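Long-range contact in SusD homolog (Bacteroides ovatus, PDB 4F53), which probably binds glycans, perhaps mucin O-glycans, as a SusD/RagB-type outer-membrane lipoprotein with a TPR-like helical fold: residues R253-A265 / S316-T328. Numbering follows the deposited sequence.
Sequences RFMVLWSDARISA and SWSQGSSCMKVTT
Arg262 lies between the two segments, its guanidinium gripped by backbone oxygens of both. Arg262 NE gives a nearly straight bond to Gln319 O (2.8 Å), which sits at the edge of the guanidinium and in its plane; NH2 adds a weak bond to the same oxygen. On its own segment, Arg262 NH1 is shared between Met255 O and Ala261 O, each 2.8 Å from it, while NH2 reaches Ser259 OG. All three of these acceptors are tilted some 20° out of the guanidinium plane. The chain gets there by a bend at chi2 (-65°), which folds the buried group back toward Met255 O; five bonds to four acceptors then fix its rotation. Over one face lies Cys323, with SG 3.5 Å from Arg262 NH1, and that sulfur also packs against CB of Met255.

Next to the arginine, Ile263 N donates to Ser322 O (3.0 Å, 165°), the one backbone-to-backbone bond joining the segments. Beyond it the contact turns apolar. Selenomethionine Met255 lies roughly perpendicular to Met324, another selenomethionine, CG of the first meeting CB of the second at 3.7 Å; the extended tail of Met324 leads away from the contact, and this side chain also touches Trp251. Val256 and Val326 run antiparallel alongside one another, CG2 of Val256 against CG1 of Val326. At the other end, the amide of Gln319 lies against CB of Ser259, and its NE2 bonds to Ser65 O.

The arrangement pins the irregular chain before strand 332-335 across a helix-to-strand turn. Strand 261-263 pairs antiparallel with strand 62-64, whose Val62 also touches Met255, and helix 44-58 packs against Phe254 and Trp258.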
loop_
_atom_site.group_PDB
_atom_site.type_symbol
_atom_site.label_atom_id
_atom_site.label_comp_id
_atom_site.label_asym_id
_atom_site.label_seq_id
_atom_site.Cartn_x
_atom_site.Cartn_y
_atom_site.Cartn_z
ATOM N N ARG A 253 6.426 -10.431 13.798
ATOM C CA ARG A 253 7.862 -10.669 13.702
ATOM C C ARG A 253 8.609 -9.345 13.556
ATOM O O ARG A 253 9.492 -9.047 14.364
ATOM C CB ARG A 253 8.192 -11.590 12.491
ATOM C CG ARG A 253 7.603 -12.989 12.544
ATOM C CD ARG A 253 8.070 -13.760 13.754
ATOM N NE ARG A 253 7.826 -15.190 13.586
ATOM C CZ ARG A 253 6.956 -15.901 14.292
ATOM N NH1 ARG A 253 6.225 -15.322 15.234
ATOM N NH2 ARG A 253 6.819 -17.199 14.069
ATOM N N PHE A 254 8.237 -8.544 12.551
ATOM C CA PHE A 254 8.933 -7.281 12.228
ATOM C C PHE A 254 8.927 -6.316 13.375
ATOM O O PHE A 254 9.968 -5.741 13.686
ATOM C CB PHE A 254 8.359 -6.577 10.989
ATOM C CG PHE A 254 8.042 -7.461 9.806
ATOM C CD1 PHE A 254 8.804 -8.599 9.540
ATOM C CD2 PHE A 254 6.993 -7.143 8.946
ATOM C CE1 PHE A 254 8.473 -9.447 8.481
ATOM C CE2 PHE A 254 6.690 -7.966 7.862
ATOM C CZ PHE A 254 7.428 -9.117 7.642
HETATM N N MSE A 255 7.766 -6.166 14.016
HETATM C CA MSE A 255 7.612 -5.205 15.088
HETATM C C MSE A 255 7.945 -5.775 16.478
HETATM O O MSE A 255 8.840 -5.270 17.160
HETATM C CB MSE A 255 6.159 -4.660 15.064
HETATM C CG MSE A 255 5.808 -3.899 13.763
HETATM SE SE MSE A 255 6.273 -2.006 13.960
HETATM C CE MSE A 255 5.533 -1.264 12.351
ATOM N N VAL A 256 7.199 -6.789 16.917
ATOM C CA VAL A 256 7.290 -7.274 18.289
ATOM C C VAL A 256 8.492 -8.201 18.526
ATOM O O VAL A 256 9.322 -7.880 19.380
ATOM C CB VAL A 256 5.952 -7.921 18.763
ATOM C CG1 VAL A 256 6.036 -8.310 20.230
ATOM C CG2 VAL A 256 4.773 -6.976 18.539
ATOM N N LEU A 257 8.581 -9.327 17.813
ATOM C CA LEU A 257 9.652 -10.291 18.047
ATOM C C LEU A 257 11.054 -9.783 17.662
ATOM O O LEU A 257 11.961 -9.858 18.490
ATOM C CB LEU A 257 9.367 -11.615 17.320
ATOM C CG LEU A 257 10.123 -12.845 17.839
ATOM C CD1 LEU A 257 9.645 -13.223 19.220
ATOM C CD2 LEU A 257 9.928 -14.025 16.911
ATOM N N TRP A 258 11.254 -9.327 16.415
ATOM C CA TRP A 258 12.597 -8.933 15.965
ATOM C C TRP A 258 12.937 -7.487 16.246
ATOM O O TRP A 258 14.122 -7.166 16.305
ATOM C CB TRP A 258 12.771 -9.194 14.472
ATOM C CG TRP A 258 12.430 -10.584 14.025
ATOM C CD1 TRP A 258 12.492 -11.731 14.764
ATOM C CD2 TRP A 258 12.108 -10.985 12.689
ATOM N NE1 TRP A 258 12.135 -12.811 13.992
ATOM C CE2 TRP A 258 11.912 -12.386 12.708
ATOM C CE3 TRP A 258 11.925 -10.290 11.486
ATOM C CZ2 TRP A 258 11.564 -13.107 11.560
ATOM C CZ3 TRP A 258 11.566 -11.004 10.357
ATOM C CH2 TRP A 258 11.394 -12.396 10.400
ATOM N N SER A 259 11.924 -6.602 16.372
ATOM C CA SER A 259 12.104 -5.162 16.595
ATOM C C SER A 259 12.942 -4.525 15.453
ATOM O O SER A 259 13.698 -3.580 15.678
ATOM C CB SER A 259 12.709 -4.877 17.974
ATOM O OG SER A 259 11.800 -5.231 19.001
ATOM N N ASP A 260 12.769 -5.040 14.219
ATOM C CA ASP A 260 13.391 -4.525 13.001
ATOM C C ASP A 260 12.655 -3.289 12.520
ATOM O O ASP A 260 13.219 -2.511 11.731
ATOM C CB ASP A 260 13.377 -5.582 11.870
ATOM C CG ASP A 260 14.496 -6.599 11.907
ATOM O OD1 ASP A 260 15.511 -6.340 12.587
ATOM O OD2 ASP A 260 14.362 -7.647 11.245
ATOM N N ALA A 261 11.388 -3.129 12.970
ATOM C CA ALA A 261 10.504 -2.033 12.572
ATOM C C ALA A 261 9.828 -1.360 13.771
ATOM O O ALA A 261 9.551 -1.999 14.786
ATOM C CB ALA A 261 9.432 -2.560 11.620
ATOM N N ARG A 262 9.564 -0.058 13.632
ATOM C CA ARG A 262 8.822 0.731 14.619
ATOM C C ARG A 262 7.831 1.605 13.865
ATOM O O ARG A 262 7.929 1.720 12.643
ATOM C CB ARG A 262 9.769 1.571 15.517
ATOM C CG ARG A 262 10.493 0.734 16.598
ATOM C CD ARG A 262 9.487 0.168 17.584
ATOM N NE ARG A 262 10.066 -0.674 18.626
ATOM C CZ ARG A 262 10.125 -2.003 18.576
ATOM N NH1 ARG A 262 9.730 -2.651 17.488
ATOM N NH2 ARG A 262 10.607 -2.692 19.600
ATOM N N ILE A 263 6.863 2.199 14.570
ATOM C CA ILE A 263 5.903 3.128 13.938
ATOM C C ILE A 263 6.691 4.383 13.529
ATOM O O ILE A 263 7.609 4.793 14.254
ATOM C CB ILE A 263 4.731 3.450 14.920
ATOM C CG1 ILE A 263 3.935 2.181 15.290
ATOM C CG2 ILE A 263 3.785 4.578 14.406
ATOM C CD1 ILE A 263 3.246 1.434 14.122
ATOM N N SER A 264 6.351 4.976 12.388
ATOM C CA SER A 264 6.992 6.200 11.899
ATOM C C SER A 264 6.613 7.403 12.743
ATOM O O SER A 264 5.518 7.470 13.336
ATOM C CB SER A 264 6.592 6.470 10.451
ATOM O OG SER A 264 5.230 6.845 10.364
ATOM N N ALA A 265 7.510 8.376 12.756
ATOM C CA ALA A 265 7.310 9.645 13.442
ATOM C C ALA A 265 6.138 10.430 12.767
ATOM O O ALA A 265 5.381 11.109 13.458
ATOM C CB ALA A 265 8.598 10.449 13.404
ATOM N N SER A 316 20.947 4.371 20.468
ATOM C CA SER A 316 20.815 3.002 21.024
ATOM C C SER A 316 19.445 2.692 21.670
ATOM O O SER A 316 19.150 1.512 21.868
ATOM C CB SER A 316 21.923 2.699 22.030
ATOM O OG SER A 316 21.803 3.514 23.183
ATOM N N TRP A 317 18.631 3.713 21.997
ATOM C CA TRP A 317 17.322 3.487 22.624
ATOM C C TRP A 317 16.159 3.571 21.637
ATOM O O TRP A 317 15.006 3.529 22.068
ATOM C CB TRP A 317 17.084 4.464 23.796
ATOM C CG TRP A 317 18.089 4.366 24.913
ATOM C CD1 TRP A 317 19.013 3.382 25.110
ATOM C CD2 TRP A 317 18.257 5.296 25.987
ATOM N NE1 TRP A 317 19.784 3.670 26.200
ATOM C CE2 TRP A 317 19.331 4.832 26.774
ATOM C CE3 TRP A 317 17.591 6.471 26.373
ATOM C CZ2 TRP A 317 19.765 5.508 27.927
ATOM C CZ3 TRP A 317 18.033 7.151 27.500
ATOM C CH2 TRP A 317 19.108 6.673 28.264
ATOM N N SER A 318 16.456 3.612 20.317
ATOM C CA SER A 318 15.484 3.720 19.213
ATOM C C SER A 318 14.344 2.698 19.233
ATOM O O SER A 318 13.245 3.024 18.772
ATOM C CB SER A 318 16.186 3.622 17.861
ATOM O OG SER A 318 17.020 4.750 17.696
ATOM N N GLN A 319 14.578 1.479 19.750
ATOM C CA GLN A 319 13.510 0.461 19.755
ATOM C C GLN A 319 12.489 0.726 20.888
ATOM O O GLN A 319 11.442 0.099 20.908
ATOM C CB GLN A 319 14.075 -0.957 19.781
ATOM C CG GLN A 319 14.939 -1.256 18.542
ATOM C CD GLN A 319 15.604 -2.613 18.558
ATOM O OE1 GLN A 319 15.649 -3.309 19.572
ATOM N NE2 GLN A 319 16.103 -3.038 17.414
ATOM N N GLY A 320 12.746 1.743 21.715
ATOM C CA GLY A 320 11.813 2.226 22.721
ATOM C C GLY A 320 10.666 3.015 22.088
ATOM O O GLY A 320 9.679 3.305 22.757
ATOM N N SER A 321 10.775 3.371 20.783
ATOM C CA SER A 321 9.742 4.072 19.994
ATOM C C SER A 321 8.475 3.232 19.938
ATOM O O SER A 321 8.558 2.009 20.089
ATOM C CB SER A 321 10.240 4.356 18.576
ATOM O OG SER A 321 11.427 5.129 18.614
ATOM N N SER A 322 7.313 3.876 19.714
ATOM C CA SER A 322 6.007 3.203 19.593
ATOM C C SER A 322 6.081 2.043 18.608
ATOM O O SER A 322 6.685 2.152 17.536
ATOM C CB SER A 322 4.913 4.183 19.176
ATOM O OG SER A 322 4.491 4.946 20.296
ATOM N N CYS A 323 5.508 0.913 19.030
ATOM C CA CYS A 323 5.483 -0.356 18.316
ATOM C C CYS A 323 4.044 -0.729 17.989
ATOM O O CYS A 323 3.141 -0.513 18.803
ATOM C CB CYS A 323 6.153 -1.426 19.175
ATOM S SG CYS A 323 6.371 -3.022 18.345
HETATM N N MSE A 324 3.841 -1.334 16.802
HETATM C CA MSE A 324 2.519 -1.795 16.354
HETATM C C MSE A 324 1.928 -2.751 17.368
HETATM O O MSE A 324 2.660 -3.543 17.970
HETATM C CB MSE A 324 2.657 -2.485 14.983
HETATM C CG MSE A 324 1.355 -2.871 14.298
HETATM SE SE MSE A 324 1.783 -3.551 12.503
HETATM C CE MSE A 324 0.014 -4.198 11.984
ATOM N N LYS A 325 0.611 -2.652 17.575
ATOM C CA LYS A 325 -0.164 -3.568 18.424
ATOM C C LYS A 325 -0.528 -4.709 17.506
ATOM O O LYS A 325 -1.263 -4.489 16.540
ATOM C CB LYS A 325 -1.402 -2.851 19.012
ATOM C CG LYS A 325 -1.846 -3.386 20.358
ATOM C CD LYS A 325 -2.930 -2.524 21.004
ATOM C CE LYS A 325 -2.362 -1.245 21.581
ATOM N NZ LYS A 325 -3.159 -0.743 22.743
ATOM N N VAL A 326 0.086 -5.882 17.676
ATOM C CA VAL A 326 -0.144 -6.984 16.717
ATOM C C VAL A 326 0.184 -8.319 17.345
ATOM O O VAL A 326 1.163 -8.416 18.089
ATOM C CB VAL A 326 0.666 -6.752 15.383
ATOM C CG1 VAL A 326 2.180 -6.636 15.621
ATOM C CG2 VAL A 326 0.336 -7.784 14.291
ATOM N N THR A 327 -0.635 -9.346 17.049
ATOM C CA THR A 327 -0.385 -10.729 17.469
ATOM C C THR A 327 -0.224 -11.618 16.215
ATOM O O THR A 327 -0.579 -11.210 15.107
ATOM C CB THR A 327 -1.442 -11.293 18.421
ATOM O OG1 THR A 327 -2.611 -11.636 17.705
ATOM C CG2 THR A 327 -1.741 -10.390 19.583
ATOM N N THR A 328 0.302 -12.832 16.404
ATOM C CA THR A 328 0.517 -13.782 15.322
ATOM C C THR A 328 -0.806 -14.193 14.640
ATOM O O THR A 328 -0.806 -14.543 13.470
ATOM C CB THR A 328 1.242 -15.027 15.832
ATOM O OG1 THR A 328 0.465 -15.644 16.844
ATOM C CG2 THR A 328 2.654 -14.741 16.333
HETATM O O HOH W 1 16.280 -5.413 15.170
HETATM O O HOH W 2 16.742 -6.183 18.378
#